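Local atomic coordinates of Vv2_1132 (Vibrio vulnificus CMCP6, PDB entry 5Y9S), a protein that probably binds promoter DNA and regulates transcription as a tetrameric LysR-type regulator, presumably in response to a small effector molecule. Residues 141-146 / 282-287; 183-188 / 249-254; 11-16 / 41-46. All blocks are in the same frame, centred on the assembly; numbering follows the deposited sequence.

Contact 1: residues 141-146 / 282-287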
ATOM      1  N   ALA D 141     -16.906  19.966   3.718  1.00 24.57           N
ATOM      2  CA  ALA D 141     -16.114  19.319   4.768  1.00 25.35           C
ATOM      3  C   ALA D 141     -16.229  20.069   6.094  1.00 15.50           C
ATOM      4  O   ALA D 141     -16.353  19.448   7.156  1.00 25.24           O
ATOM      5  CB  ALA D 141     -14.648  19.210   4.341  1.00 16.13           C
ATOM      6  N   HIS D 142     -16.207  21.410   6.047  1.00 20.27           N
ATOM      7  CA  HIS D 142     -16.205  22.213   7.274  1.00 19.06           C
ATOM      8  C   HIS D 142     -17.567  22.244   7.936  1.00 23.48           C
ATOM      9  O   HIS D 142     -17.649  22.255   9.167  1.00 30.22           O
ATOM     10  CB  HIS D 142     -15.745  23.635   6.986  1.00 13.93           C
ATOM     11  CG  HIS D 142     -14.342  23.720   6.466  1.00 26.05           C
ATOM     12  ND1 HIS D 142     -13.898  24.763   5.682  1.00 25.45           N
ATOM     13  CD2 HIS D 142     -13.282  22.897   6.632  1.00 24.76           C
ATOM     14  CE1 HIS D 142     -12.624  24.579   5.388  1.00 29.42           C
ATOM     15  NE2 HIS D 142     -12.226  23.453   5.950  1.00 25.53           N
ATOM     16  N   PHE D 143     -18.646  22.302   7.151  1.00 24.44           N
ATOM     17  CA  PHE D 143     -19.967  22.108   7.746  1.00 29.03           C
ATOM     18  C   PHE D 143     -20.012  20.777   8.485  1.00 30.67           C
ATOM     19  O   PHE D 143     -20.479  20.706   9.625  1.00 23.95           O
ATOM     20  CB  PHE D 143     -21.067  22.156   6.677  1.00 26.03           C
ATOM     21  CG  PHE D 143     -21.365  23.536   6.160  1.00 28.33           C
ATOM     22  CD1 PHE D 143     -20.751  24.647   6.706  1.00 27.95           C
ATOM     23  CD2 PHE D 143     -22.270  23.717   5.125  1.00 27.97           C
ATOM     24  CE1 PHE D 143     -21.034  25.924   6.229  1.00 30.95           C
ATOM     25  CE2 PHE D 143     -22.561  24.988   4.644  1.00 25.86           C
ATOM     26  CZ  PHE D 143     -21.945  26.093   5.192  1.00 23.94           C
ATOM     27  N   GLN D 144     -19.487  19.718   7.855  1.00 26.22           N
ATOM     28  CA  GLN D 144     -19.472  18.402   8.485  1.00 22.87           C
ATOM     29  C   GLN D 144     -18.684  18.435   9.790  1.00 29.12           C
ATOM     30  O   GLN D 144     -19.074  17.796  10.775  1.00 28.52           O
ATOM     31  CB  GLN D 144     -18.887  17.365   7.515  1.00 30.76           C
ATOM     32  CG  GLN D 144     -19.169  15.919   7.879  1.00 35.00           C
ATOM     33  CD  GLN D 144     -20.656  15.603   7.801  1.00 45.77           C
ATOM     34  OE1 GLN D 144     -21.309  15.848   6.764  1.00 44.76           O
ATOM     35  NE2 GLN D 144     -21.205  15.064   8.902  1.00 26.23           N
ATOM     36  N   MET D 145     -17.573  19.180   9.823  1.00 28.21           N
ATOM     37  CA  MET D 145     -16.812  19.272  11.069  1.00 27.64           C
ATOM     38  C   MET D 145     -17.596  20.016  12.142  1.00 19.37           C
ATOM     39  O   MET D 145     -17.497  19.679  13.325  1.00 31.97           O
ATOM     40  CB  MET D 145     -15.465  19.953  10.859  1.00 17.95           C
ATOM     41  CG  MET D 145     -14.420  19.074  10.252  1.00 26.73           C
ATOM     42  SD  MET D 145     -13.332  20.103   9.261  1.00 30.95           S
ATOM     43  CE  MET D 145     -12.158  20.597  10.481  1.00 27.35           C
ATOM     44  N   LEU D 146     -18.344  21.055  11.763  1.00 24.97           N
ATOM     45  CA  LEU D 146     -19.192  21.721  12.745  1.00 26.16           C
ATOM     46  C   LEU D 146     -20.162  20.721  13.370  1.00 34.90           C
ATOM     47  O   LEU D 146     -20.257  20.619  14.600  1.00 40.58           O
ATOM     48  CB  LEU D 146     -19.933  22.887  12.087  1.00 24.31           C
ATOM     49  CG  LEU D 146     -19.083  24.134  11.797  1.00 27.70           C
ATOM     50  CD1 LEU D 146     -19.950  25.272  11.335  1.00 39.98           C
ATOM     51  CD2 LEU D 146     -18.308  24.569  13.014  1.00 19.45           C
ATOM     52  N   LEU D 282     -18.730  35.518   6.667  1.00 29.74           N
ATOM     53  CA  LEU D 282     -19.665  34.874   7.572  1.00 32.20           C
ATOM     54  C   LEU D 282     -18.909  34.074   8.615  1.00 33.56           C
ATOM     55  O   LEU D 282     -17.801  33.593   8.365  1.00 35.90           O
ATOM     56  CB  LEU D 282     -20.619  33.954   6.803  1.00 24.06           C
ATOM     57  CG  LEU D 282     -21.299  34.723   5.673  1.00 30.20           C
ATOM     58  CD1 LEU D 282     -22.162  33.832   4.806  1.00 36.12           C
ATOM     59  CD2 LEU D 282     -22.104  35.855   6.281  1.00 31.60           C
ATOM     60  N   CYS D 283     -19.511  33.957   9.794  1.00 31.50           N
ATOM     61  CA  CYS D 283     -19.068  33.004  10.796  1.00 29.98           C
ATOM     62  C   CYS D 283     -20.201  32.021  11.055  1.00 34.02           C
ATOM     63  O   CYS D 283     -21.325  32.433  11.360  1.00 43.58           O
ATOM     64  CB  CYS D 283     -18.645  33.701  12.085  1.00 29.85           C
ATOM     65  SG  CYS D 283     -17.981  32.525  13.285  1.00 41.24           S
ATOM     66  N   TYR D 284     -19.903  30.730  10.922  1.00 24.31           N
ATOM     67  CA  TYR D 284     -20.834  29.632  11.138  1.00 26.02           C
ATOM     68  C   TYR D 284     -20.512  28.892  12.426  1.00 36.03           C
ATOM     69  O   TYR D 284     -19.342  28.760  12.804  1.00 39.46           O
ATOM     70  CB  TYR D 284     -20.768  28.616  10.006  1.00 17.90           C
ATOM     71  CG  TYR D 284     -21.443  29.035   8.745  1.00 30.00           C
ATOM     72  CD1 TYR D 284     -22.785  28.770   8.542  1.00 27.31           C
ATOM     73  CD2 TYR D 284     -20.726  29.651   7.727  1.00 30.34           C
ATOM     74  CE1 TYR D 284     -23.406  29.127   7.366  1.00 35.09           C
ATOM     75  CE2 TYR D 284     -21.341  30.013   6.549  1.00 35.98           C
ATOM     76  CZ  TYR D 284     -22.682  29.756   6.376  1.00 42.73           C
ATOM     77  OH  TYR D 284     -23.305  30.122   5.205  1.00 52.70           O
ATOM     78  N   ARG D 285     -21.555  28.360  13.069  1.00 31.89           N
ATOM     79  CA  ARG D 285     -21.374  27.528  14.254  1.00 30.65           C
ATOM     80  C   ARG D 285     -22.432  26.433  14.287  1.00 37.17           C
ATOM     81  O   ARG D 285     -23.413  26.462  13.542  1.00 43.64           O
ATOM     82  CB  ARG D 285     -21.411  28.369  15.529  1.00 25.21           C
ATOM     83  CG  ARG D 285     -22.806  28.627  16.053  1.00 36.48           C
ATOM     84  CD  ARG D 285     -22.788  28.982  17.544  1.00 41.06           C
ATOM     85  NE  ARG D 285     -23.905  29.855  17.894  1.00 43.37           N
ATOM     86  CZ  ARG D 285     -23.996  30.551  19.025  1.00 45.40           C
ATOM     87  NH1 ARG D 285     -23.039  30.483  19.944  1.00 43.62           N
ATOM     88  NH2 ARG D 285     -25.053  31.324  19.231  1.00 46.06           N
ATOM     89  N   SER D 286     -22.216  25.450  15.162  1.00 37.46           N
ATOM     90  CA  SER D 286     -23.161  24.359  15.346  1.00 34.64           C
ATOM     91  C   SER D 286     -24.248  24.752  16.330  1.00 40.14           C
ATOM     92  O   SER D 286     -23.969  25.338  17.381  1.00 38.62           O
ATOM     93  CB  SER D 286     -22.470  23.099  15.864  1.00 36.58           C
ATOM     94  OG  SER D 286     -23.429  22.070  16.039  1.00 35.51           O
ATOM     95  N   THR D 287     -25.492  24.390  16.001  1.00 41.23           N
ATOM     96  CA  THR D 287     -26.599  24.669  16.912  1.00 44.24           C
ATOM     97  C   THR D 287     -26.548  23.784  18.156  1.00 39.60           C
ATOM     98  O   THR D 287     -26.957  24.224  19.235  1.00 47.33           O
ATOM     99  CB  THR D 287     -27.933  24.508  16.186  1.00 40.80           C
ATOM    100  OG1 THR D 287     -27.990  23.213  15.585  1.00 44.92           O
ATOM    101  CG2 THR D 287     -28.080  25.567  15.089  1.00 32.03           C
TER
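Phe-143, on helix 139-147, points the edge of its ring at the face of Tyr-284 on strand 277-286, an edge-to-face pair with ring centroids 5.0 Å apart and planes at 60°. Its CE1 stands 3.8 Å above the tyrosine plane, over the centre of the ring, while Phe-143 CZ lies nearer the phenol end, 3.9 Å from Tyr-284 CZ. The CB of Phe-143 does not head for the strand; with CG anti to the carbonyl carbon (chi1 -74°), the ring is carried out to Tyr-284. The same phenylalanine also makes an edge-to-face pair with Tyr-61 of the second subunit, so this aromatic cluster spans a subunit interface of the tetramer.

The helix and strand belong to the effector-binding domain, which in LysR-type regulators has the periplasmic binding protein fold of mixed sheets flanked by helices. Here helix 139-147 packs against the sheet in which strand 277-286 runs between strands 153-157 and 172-186; the two segments approach to 8.3 Å between axes, at 41°. Leu-154 and Leu-172, on those neighbouring strands, also touch Phe-143.

One turn further on, Leu-146 sends CD1 across the root of the tyrosine side chain, 3.7 Å from Tyr-284 CB and 3.9 Å from Arg-285 N, at about a right angle to that side chain. Leu-172 borders this leucine too. At the backbone of Leu-146 the helix comes closest to the strand: Leu-146 O lies 3.6 Å from Ser-286 CB. Ser-286 OG is hydrogen-bonded to Thr-288 OG1. Between Tyr-284 and Ser-286, which both point toward the helix, Arg-285 turns away from it and forms salt bridges with Glu-173 and Asp-295, with Trp-298 as a cation-pi partner.

Contact 2: residues 183-188 / 249-254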
ATOM      1  N   VAL D 183     -12.013  45.702  -4.131  1.00 21.85           N
ATOM      2  CA  VAL D 183     -11.717  46.916  -4.898  1.00 23.69           C
ATOM      3  C   VAL D 183     -10.464  46.761  -5.740  1.00 22.51           C
ATOM      4  O   VAL D 183      -9.555  46.013  -5.366  1.00 21.98           O
ATOM      5  CB  VAL D 183     -11.585  48.128  -3.973  1.00 27.35           C
ATOM      6  CG1 VAL D 183     -12.875  48.289  -3.166  1.00 23.60           C
ATOM      7  CG2 VAL D 183     -10.349  47.983  -3.072  1.00 23.25           C
ATOM      8  N   PRO D 184     -10.384  47.418  -6.893  1.00 26.43           N
ATOM      9  CA  PRO D 184      -9.143  47.381  -7.679  1.00 23.94           C
ATOM     10  C   PRO D 184      -8.135  48.360  -7.092  1.00 23.67           C
ATOM     11  O   PRO D 184      -8.463  49.522  -6.839  1.00 36.78           O
ATOM     12  CB  PRO D 184      -9.596  47.811  -9.075  1.00 25.22           C
ATOM     13  CG  PRO D 184     -10.770  48.730  -8.802  1.00 28.65           C
ATOM     14  CD  PRO D 184     -11.446  48.200  -7.555  1.00 23.64           C
ATOM     15  N   VAL D 185      -6.912  47.884  -6.859  1.00 23.37           N
ATOM     16  CA  VAL D 185      -5.845  48.704  -6.300  1.00 23.97           C
ATOM     17  C   VAL D 185      -4.633  48.673  -7.217  1.00 29.26           C
ATOM     18  O   VAL D 185      -4.443  47.745  -8.010  1.00 23.59           O
ATOM     19  CB  VAL D 185      -5.422  48.251  -4.887  1.00 25.28           C
ATOM     20  CG1 VAL D 185      -6.550  48.506  -3.878  1.00 27.55           C
ATOM     21  CG2 VAL D 185      -4.965  46.786  -4.922  1.00 22.66           C
ATOM     22  N   VAL D 186      -3.790  49.701  -7.067  1.00 25.09           N
ATOM     23  CA  VAL D 186      -2.623  49.891  -7.920  1.00 25.64           C
ATOM     24  C   VAL D 186      -1.599  50.717  -7.159  1.00 27.51           C
ATOM     25  O   VAL D 186      -1.949  51.522  -6.293  1.00 28.06           O
ATOM     26  CB  VAL D 186      -3.023  50.564  -9.260  1.00 29.72           C
ATOM     27  CG1 VAL D 186      -3.455  51.982  -9.036  1.00 26.93           C
ATOM     28  CG2 VAL D 186      -1.888  50.497 -10.256  1.00 38.98           C
ATOM     29  N   ALA D 187      -0.323  50.516  -7.485  1.00 27.37           N
ATOM     30  CA  ALA D 187       0.716  51.342  -6.892  1.00 27.07           C
ATOM     31  C   ALA D 187       0.564  52.779  -7.394  1.00 34.46           C
ATOM     32  O   ALA D 187       0.147  52.998  -8.535  1.00 28.39           O
ATOM     33  CB  ALA D 187       2.106  50.792  -7.226  1.00 27.05           C
ATOM     34  N   PRO D 188       0.852  53.777  -6.554  1.00 36.22           N
ATOM     35  CA  PRO D 188       0.604  55.169  -6.970  1.00 36.97           C
ATOM     36  C   PRO D 188       1.325  55.564  -8.244  1.00 35.68           C
ATOM     37  O   PRO D 188       0.777  56.328  -9.048  1.00 44.36           O
ATOM     38  CB  PRO D 188       1.094  55.976  -5.763  1.00 37.92           C
ATOM     39  CG  PRO D 188       0.899  55.048  -4.603  1.00 40.73           C
ATOM     40  CD  PRO D 188       1.237  53.684  -5.135  1.00 37.89           C
ATOM     41  N   ALA D 249      -4.743  44.775  -9.086  1.00 21.70           N
ATOM     42  CA  ALA D 249      -5.361  43.644  -8.404  1.00 23.32           C
ATOM     43  C   ALA D 249      -6.701  44.069  -7.816  1.00 30.36           C
ATOM     44  O   ALA D 249      -6.848  45.202  -7.338  1.00 21.63           O
ATOM     45  CB  ALA D 249      -4.451  43.115  -7.287  1.00 20.49           C
ATOM     46  N   TRP D 250      -7.682  43.166  -7.874  1.00 23.49           N
ATOM     47  CA  TRP D 250      -8.937  43.318  -7.138  1.00 20.40           C
ATOM     48  C   TRP D 250      -8.793  42.551  -5.826  1.00 19.85           C
ATOM     49  O   TRP D 250      -8.559  41.336  -5.833  1.00 19.13           O
ATOM     50  CB  TRP D 250     -10.139  42.805  -7.947  1.00 20.19           C
ATOM     51  CG  TRP D 250     -10.809  43.883  -8.822  1.00 25.97           C
ATOM     52  CD1 TRP D 250     -11.987  44.544  -8.572  1.00 27.58           C
ATOM     53  CD2 TRP D 250     -10.314  44.414 -10.059  1.00 21.43           C
ATOM     54  NE1 TRP D 250     -12.239  45.454  -9.574  1.00 33.99           N
ATOM     55  CE2 TRP D 250     -11.234  45.383 -10.503  1.00 27.29           C
ATOM     56  CE3 TRP D 250      -9.179  44.161 -10.832  1.00 24.52           C
ATOM     57  CZ2 TRP D 250     -11.051  46.101 -11.686  1.00 22.78           C
ATOM     58  CZ3 TRP D 250      -9.000  44.874 -12.019  1.00 22.01           C
ATOM     59  CH2 TRP D 250      -9.922  45.830 -12.425  1.00 22.71           C
ATOM     60  N   VAL D 251      -8.902  43.266  -4.709  1.00 20.23           N
ATOM     61  CA  VAL D 251      -8.659  42.685  -3.386  1.00 19.85           C
ATOM     62  C   VAL D 251      -9.682  43.225  -2.405  1.00 26.22           C
ATOM     63  O   VAL D 251     -10.176  44.356  -2.522  1.00 20.90           O
ATOM     64  CB  VAL D 251      -7.240  43.002  -2.862  1.00 27.92           C
ATOM     65  CG1 VAL D 251      -6.178  42.367  -3.739  1.00 20.91           C
ATOM     66  CG2 VAL D 251      -7.033  44.523  -2.728  1.00 21.00           C
ATOM     67  N   PRO D 252     -10.018  42.414  -1.411  1.00 25.64           N
ATOM     68  CA  PRO D 252     -10.951  42.862  -0.373  1.00 25.13           C
ATOM     69  C   PRO D 252     -10.371  44.032   0.404  1.00 20.84           C
ATOM     70  O   PRO D 252      -9.169  44.088   0.657  1.00 20.85           O
ATOM     71  CB  PRO D 252     -11.110  41.621   0.514  1.00 23.96           C
ATOM     72  CG  PRO D 252     -10.794  40.484  -0.384  1.00 25.35           C
ATOM     73  CD  PRO D 252      -9.743  40.973  -1.332  1.00 21.34           C
ATOM     74  N   MET D 253     -11.245  44.973   0.777  1.00 21.50           N
ATOM     75  CA  MET D 253     -10.780  46.123   1.547  1.00 24.65           C
ATOM     76  C   MET D 253     -10.020  45.699   2.791  1.00 22.10           C
ATOM     77  O   MET D 253      -9.013  46.312   3.133  1.00 24.41           O
ATOM     78  CB  MET D 253     -11.948  47.039   1.959  1.00 22.98           C
ATOM     79  CG  MET D 253     -12.426  48.010   0.901  1.00 26.72           C
ATOM     80  SD  MET D 253     -11.213  49.301   0.624  1.00 34.61           S
ATOM     81  CE  MET D 253     -11.093  50.117   2.196  1.00 37.06           C
ATOM     82  N   HIS D 254     -10.473  44.650   3.484  1.00 25.39           N
ATOM     83  CA  HIS D 254      -9.887  44.385   4.797  1.00 34.19           C
ATOM     84  C   HIS D 254      -8.431  43.930   4.717  1.00 37.05           C
ATOM     85  O   HIS D 254      -7.728  43.940   5.737  1.00 39.95           O
ATOM     86  CB  HIS D 254     -10.722  43.348   5.565  1.00 32.92           C
ATOM     87  CG  HIS D 254     -10.461  41.934   5.161  1.00 20.31           C
ATOM     88  ND1 HIS D 254     -11.204  41.282   4.200  1.00 21.29           N
ATOM     89  CD2 HIS D 254      -9.535  41.045   5.591  1.00 19.86           C
ATOM     90  CE1 HIS D 254     -10.749  40.046   4.060  1.00 24.83           C
ATOM     91  NE2 HIS D 254      -9.732  39.880   4.887  1.00 21.52           N
TER
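Val-183 and Val-251 exchange two backbone hydrogen bonds, 2.8 Å from Val-183 N to Val-251 O and 2.9 Å from Val-251 N to Val-183 O. Val-185 and Ala-249 form the next hydrogen-bonded pair, less evenly: Val-185 N to Ala-249 O is 2.7 Å, whereas Ala-249 N to Val-185 O stretches to 3.2 Å. The non-hydrogen-bonded pair between them, Pro-184 with Trp-250, brings antiparallel strands 172-186 and 248-252 to a CA-CA distance of 4.1 Å. CA-H...O contacts from Pro-184 to Ala-249 O and from Trp-250 to Val-183 O supplement the backbone bonds.

On one face of the sheet, Pro-184 CB sits over the indole in a CH-pi contact, 3.5 Å from the centroid of the six-membered ring of Trp-250; the indole NE1 is hydrogen-bonded to Trp-275 O. On the other face, Val-185 CG2 meets Val-251 CG2 at 3.8 Å, and Val-183 CG2 reaches Met-253 SD. Leu-238 and Ile-256 adjoin this aliphatic layer.

Lacking an N-H costs Pro-184 nothing in this pair, because the position uses none; its backbone still hydrogen-bonds Ala-268 on its other side, and its ring separately packs on the indole.

Contact 3: residues 11-16 / 41-46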
ATOM      1  N   PHE D  11       8.205  -2.073  13.765  1.00 28.84           N
ATOM      2  CA  PHE D  11       7.829  -0.926  12.954  1.00 16.16           C
ATOM      3  C   PHE D  11       8.959   0.088  12.869  1.00 13.27           C
ATOM      4  O   PHE D  11       9.207   0.658  11.796  1.00 17.74           O
ATOM      5  CB  PHE D  11       6.553  -0.306  13.531  1.00 33.16           C
ATOM      6  CG  PHE D  11       6.291   1.096  13.077  1.00 41.44           C
ATOM      7  CD1 PHE D  11       5.631   1.334  11.892  1.00 33.59           C
ATOM      8  CD2 PHE D  11       6.686   2.184  13.852  1.00 44.47           C
ATOM      9  CE1 PHE D  11       5.381   2.633  11.475  1.00 30.47           C
ATOM     10  CE2 PHE D  11       6.447   3.481  13.431  1.00 36.24           C
ATOM     11  CZ  PHE D  11       5.790   3.704  12.240  1.00 27.27           C
ATOM     12  N   LYS D  12       9.664   0.341  13.982  1.00 12.78           N
ATOM     13  CA  LYS D  12      10.606   1.460  13.930  1.00 16.11           C
ATOM     14  C   LYS D  12      11.882   1.138  13.148  1.00 15.71           C
ATOM     15  O   LYS D  12      12.624   2.067  12.813  1.00 22.36           O
ATOM     16  CB  LYS D  12      10.954   1.970  15.338  1.00 29.10           C
ATOM     17  CG  LYS D  12      10.967   0.941  16.429  1.00 33.08           C
ATOM     18  CD  LYS D  12      11.211   1.606  17.773  1.00 45.45           C
ATOM     19  CE  LYS D  12       9.890   2.050  18.430  1.00 50.94           C
ATOM     20  NZ  LYS D  12      10.098   2.933  19.629  1.00 48.71           N
ATOM     21  N   TRP D  13      12.141  -0.139  12.829  1.00 19.65           N
ATOM     22  CA  TRP D  13      13.206  -0.501  11.880  1.00 13.39           C
ATOM     23  C   TRP D  13      13.063   0.261  10.561  1.00 15.17           C
ATOM     24  O   TRP D  13      14.063   0.630   9.925  1.00 15.48           O
ATOM     25  CB  TRP D  13      13.156  -2.005  11.578  1.00 13.11           C
ATOM     26  CG  TRP D  13      13.499  -2.898  12.733  1.00 13.61           C
ATOM     27  CD1 TRP D  13      14.086  -2.527  13.917  1.00 14.19           C
ATOM     28  CD2 TRP D  13      13.275  -4.320  12.821  1.00 13.65           C
ATOM     29  NE1 TRP D  13      14.251  -3.632  14.715  1.00 19.82           N
ATOM     30  CE2 TRP D  13      13.759  -4.741  14.073  1.00 14.25           C
ATOM     31  CE3 TRP D  13      12.714  -5.265  11.966  1.00 18.05           C
ATOM     32  CZ2 TRP D  13      13.696  -6.063  14.489  1.00 15.09           C
ATOM     33  CZ3 TRP D  13      12.650  -6.580  12.376  1.00 31.35           C
ATOM     34  CH2 TRP D  13      13.155  -6.972  13.625  1.00 14.12           C
ATOM     35  N   LEU D  14      11.826   0.504  10.139  1.00 12.23           N
ATOM     36  CA  LEU D  14      11.600   1.140   8.847  1.00 11.84           C
ATOM     37  C   LEU D  14      12.128   2.562   8.840  1.00 12.05           C
ATOM     38  O   LEU D  14      12.923   2.935   7.972  1.00 21.42           O
ATOM     39  CB  LEU D  14      10.115   1.116   8.516  1.00 11.32           C
ATOM     40  CG  LEU D  14       9.511  -0.275   8.575  1.00 19.94           C
ATOM     41  CD1 LEU D  14       8.029  -0.193   8.295  1.00 18.03           C
ATOM     42  CD2 LEU D  14      10.187  -1.172   7.581  1.00 18.44           C
ATOM     43  N   GLU D  15      11.706   3.379   9.798  1.00 13.98           N
ATOM     44  CA  GLU D  15      12.271   4.728   9.867  1.00 19.52           C
ATOM     45  C   GLU D  15      13.749   4.668  10.206  1.00 13.07           C
ATOM     46  O   GLU D  15      14.530   5.476   9.692  1.00 24.80           O
ATOM     47  CB  GLU D  15      11.513   5.593  10.884  1.00 25.82           C
ATOM     48  CG  GLU D  15      10.040   5.204  11.065  1.00 44.35           C
ATOM     49  CD  GLU D  15       9.304   6.045  12.121  1.00 61.63           C
ATOM     50  OE1 GLU D  15       9.397   7.293  12.044  1.00 71.46           O
ATOM     51  OE2 GLU D  15       8.639   5.465  13.025  1.00 53.37           O
ATOM     52  N   ASP D  16      14.158   3.707  11.041  1.00 19.31           N
ATOM     53  CA  ASP D  16      15.594   3.477  11.246  1.00 14.02           C
ATOM     54  C   ASP D  16      16.290   3.333   9.909  1.00 13.96           C
ATOM     55  O   ASP D  16      17.273   4.021   9.621  1.00 14.38           O
ATOM     56  CB  ASP D  16      15.835   2.216  12.078  1.00 14.30           C
ATOM     57  CG  ASP D  16      15.473   2.402  13.530  1.00 20.13           C
ATOM     58  OD1 ASP D  16      15.281   3.562  13.928  1.00 18.70           O
ATOM     59  OD2 ASP D  16      15.362   1.399  14.275  1.00 21.00           O
ATOM     60  N   SER D  41      22.472   0.775  16.172  1.00 18.92           N
ATOM     61  CA  SER D  41      23.211  -0.332  15.566  1.00 23.67           C
ATOM     62  C   SER D  41      22.482  -1.646  15.754  1.00 18.72           C
ATOM     63  O   SER D  41      22.354  -2.436  14.812  1.00 18.32           O
ATOM     64  CB  SER D  41      24.602  -0.441  16.181  1.00 20.16           C
ATOM     65  OG  SER D  41      25.489   0.345  15.439  1.00 38.52           O
ATOM     66  N   ARG D  42      22.009  -1.899  16.974  1.00 18.92           N
ATOM     67  CA  ARG D  42      21.308  -3.146  17.259  1.00 20.77           C
ATOM     68  C   ARG D  42      20.004  -3.227  16.485  1.00 26.98           C
ATOM     69  O   ARG D  42      19.595  -4.316  16.065  1.00 26.50           O
ATOM     70  CB  ARG D  42      21.065  -3.273  18.764  1.00 30.82           C
ATOM     71  CG  ARG D  42      20.839  -4.697  19.267  1.00 43.31           C
ATOM     72  CD  ARG D  42      21.084  -4.757  20.779  1.00 51.31           C
ATOM     73  NE  ARG D  42      22.503  -4.644  21.117  1.00 55.85           N
ATOM     74  CZ  ARG D  42      23.033  -3.689  21.881  1.00 56.18           C
ATOM     75  NH1 ARG D  42      22.259  -2.738  22.398  1.00 55.60           N
ATOM     76  NH2 ARG D  42      24.346  -3.691  22.134  1.00 47.59           N
ATOM     77  N   ARG D  43      19.352  -2.086  16.253  1.00 17.25           N
ATOM     78  CA  ARG D  43      18.104  -2.129  15.509  1.00 20.66           C
ATOM     79  C   ARG D  43      18.381  -2.448  14.052  1.00 21.41           C
ATOM     80  O   ARG D  43      17.750  -3.340  13.475  1.00 15.57           O
ATOM     81  CB  ARG D  43      17.349  -0.810  15.661  1.00 16.08           C
ATOM     82  CG  ARG D  43      16.964  -0.520  17.123  1.00 27.93           C
ATOM     83  CD  ARG D  43      15.549   0.015  17.298  1.00 29.97           C
ATOM     84  NE  ARG D  43      15.362   1.260  16.577  1.00 28.72           N
ATOM     85  CZ  ARG D  43      14.891   2.356  17.141  1.00 25.18           C
ATOM     86  NH1 ARG D  43      14.580   2.321  18.422  1.00 25.38           N
ATOM     87  NH2 ARG D  43      14.736   3.474  16.435  1.00 20.77           N
ATOM     88  N   ILE D  44      19.368  -1.764  13.462  1.00 19.83           N
ATOM     89  CA  ILE D  44      19.734  -2.003  12.069  1.00 16.05           C
ATOM     90  C   ILE D  44      20.137  -3.460  11.864  1.00 16.23           C
ATOM     91  O   ILE D  44      19.817  -4.085  10.840  1.00 15.81           O
ATOM     92  CB  ILE D  44      20.853  -1.030  11.667  1.00 16.51           C
ATOM     93  CG1 ILE D  44      20.309   0.412  11.682  1.00 19.18           C
ATOM     94  CG2 ILE D  44      21.472  -1.423  10.339  1.00 16.49           C
ATOM     95  CD1 ILE D  44      19.509   0.791  10.435  1.00 16.89           C
ATOM     96  N   GLN D  45      20.827  -4.032  12.840  1.00 16.89           N
ATOM     97  CA  GLN D  45      21.259  -5.414  12.716  1.00 17.15           C
ATOM     98  C   GLN D  45      20.074  -6.367  12.803  1.00 16.64           C
ATOM     99  O   GLN D  45      19.963  -7.295  11.997  1.00 16.43           O
ATOM    100  CB  GLN D  45      22.304  -5.722  13.788  1.00 20.17           C
ATOM    101  CG  GLN D  45      22.417  -7.185  14.147  1.00 29.99           C
ATOM    102  CD  GLN D  45      23.649  -7.470  15.002  1.00 31.57           C
ATOM    103  OE1 GLN D  45      23.892  -6.782  15.995  1.00 35.57           O
ATOM    104  NE2 GLN D  45      24.434  -8.470  14.609  1.00 44.12           N
ATOM    105  N   ALA D  46      19.146  -6.116  13.736  1.00 20.05           N
ATOM    106  CA  ALA D  46      17.935  -6.932  13.801  1.00 20.02           C
ATOM    107  C   ALA D  46      17.134  -6.852  12.505  1.00 16.76           C
ATOM    108  O   ALA D  46      16.596  -7.864  12.037  1.00 14.99           O
ATOM    109  CB  ALA D  46      17.066  -6.503  14.976  1.00 16.35           C
TER
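Asp-16 and Arg-43 form a salt bridge between helices 11-22 and 37-51. It is carried by a nearly straight hydrogen bond of 2.6 Å from Arg-43 NH2 to the syn lone pair of Asp-16 OD1. Arg-43 NE also faces Asp-16 OD2, but the modelled separation is too short to be taken literally and the detailed geometry of this second prong is doubtful. The carboxylate and guanidinium planes lie 12° apart, and bends at chi2 and chi3 of Arg-43 bring its NE edge round to the acid. Asp-16 OD1 has a second salt bridge with Arg-33, whose NH1 also bonds Lys-12 O. Arg-33 and Arg-43 thus share this one carboxylate, and its OD1 is held by both.

Both helices lie in the N-terminal helix-turn-helix region that LysR-type regulators use to bind DNA; the short segments cross at -106°, with axes 9.5 Å apart. Helix 37-51 probably corresponds to the recognition helix of the family.

Van der Waals packing surrounds the ion pair. Lys-12 lays CD over one face of the guanidinium, toward its rim, 3.5 Å from Arg-43 NH1. Trp-13, with CG anti to the carbonyl carbon (chi1 -67°), swings its indole alongside helix 37-51, where CZ2 meets Ala-46 CB at 3.4 Å and one ring face covers the carbonyls of Arg-43 and Ala-46. Trp-50 and Leu-47 continue this packing. Ile-44 CD1 approaches the backbone of Asp-16, 4.0 Å from its O.

From the N terminus, contact 3 closes first, joining helices 11-22 and 37-51 within the DNA-binding region. The chain then follows the long helix 67-90 into the effector-binding domain, where contact 1 opens at helix 139-147 and closes only at strand 277-286. Contact 2 opens and closes within that long loop, pairing strands 172-186 and 248-252. Contacts 1 and 2, about 30 Å apart between centres, do not touch, but strand 172-186 neighbours strand 277-286 and so connects them through one sheet. Contact 3 is separate, about 44 Å from contact 1 and 56 Å from contact 2 between centres.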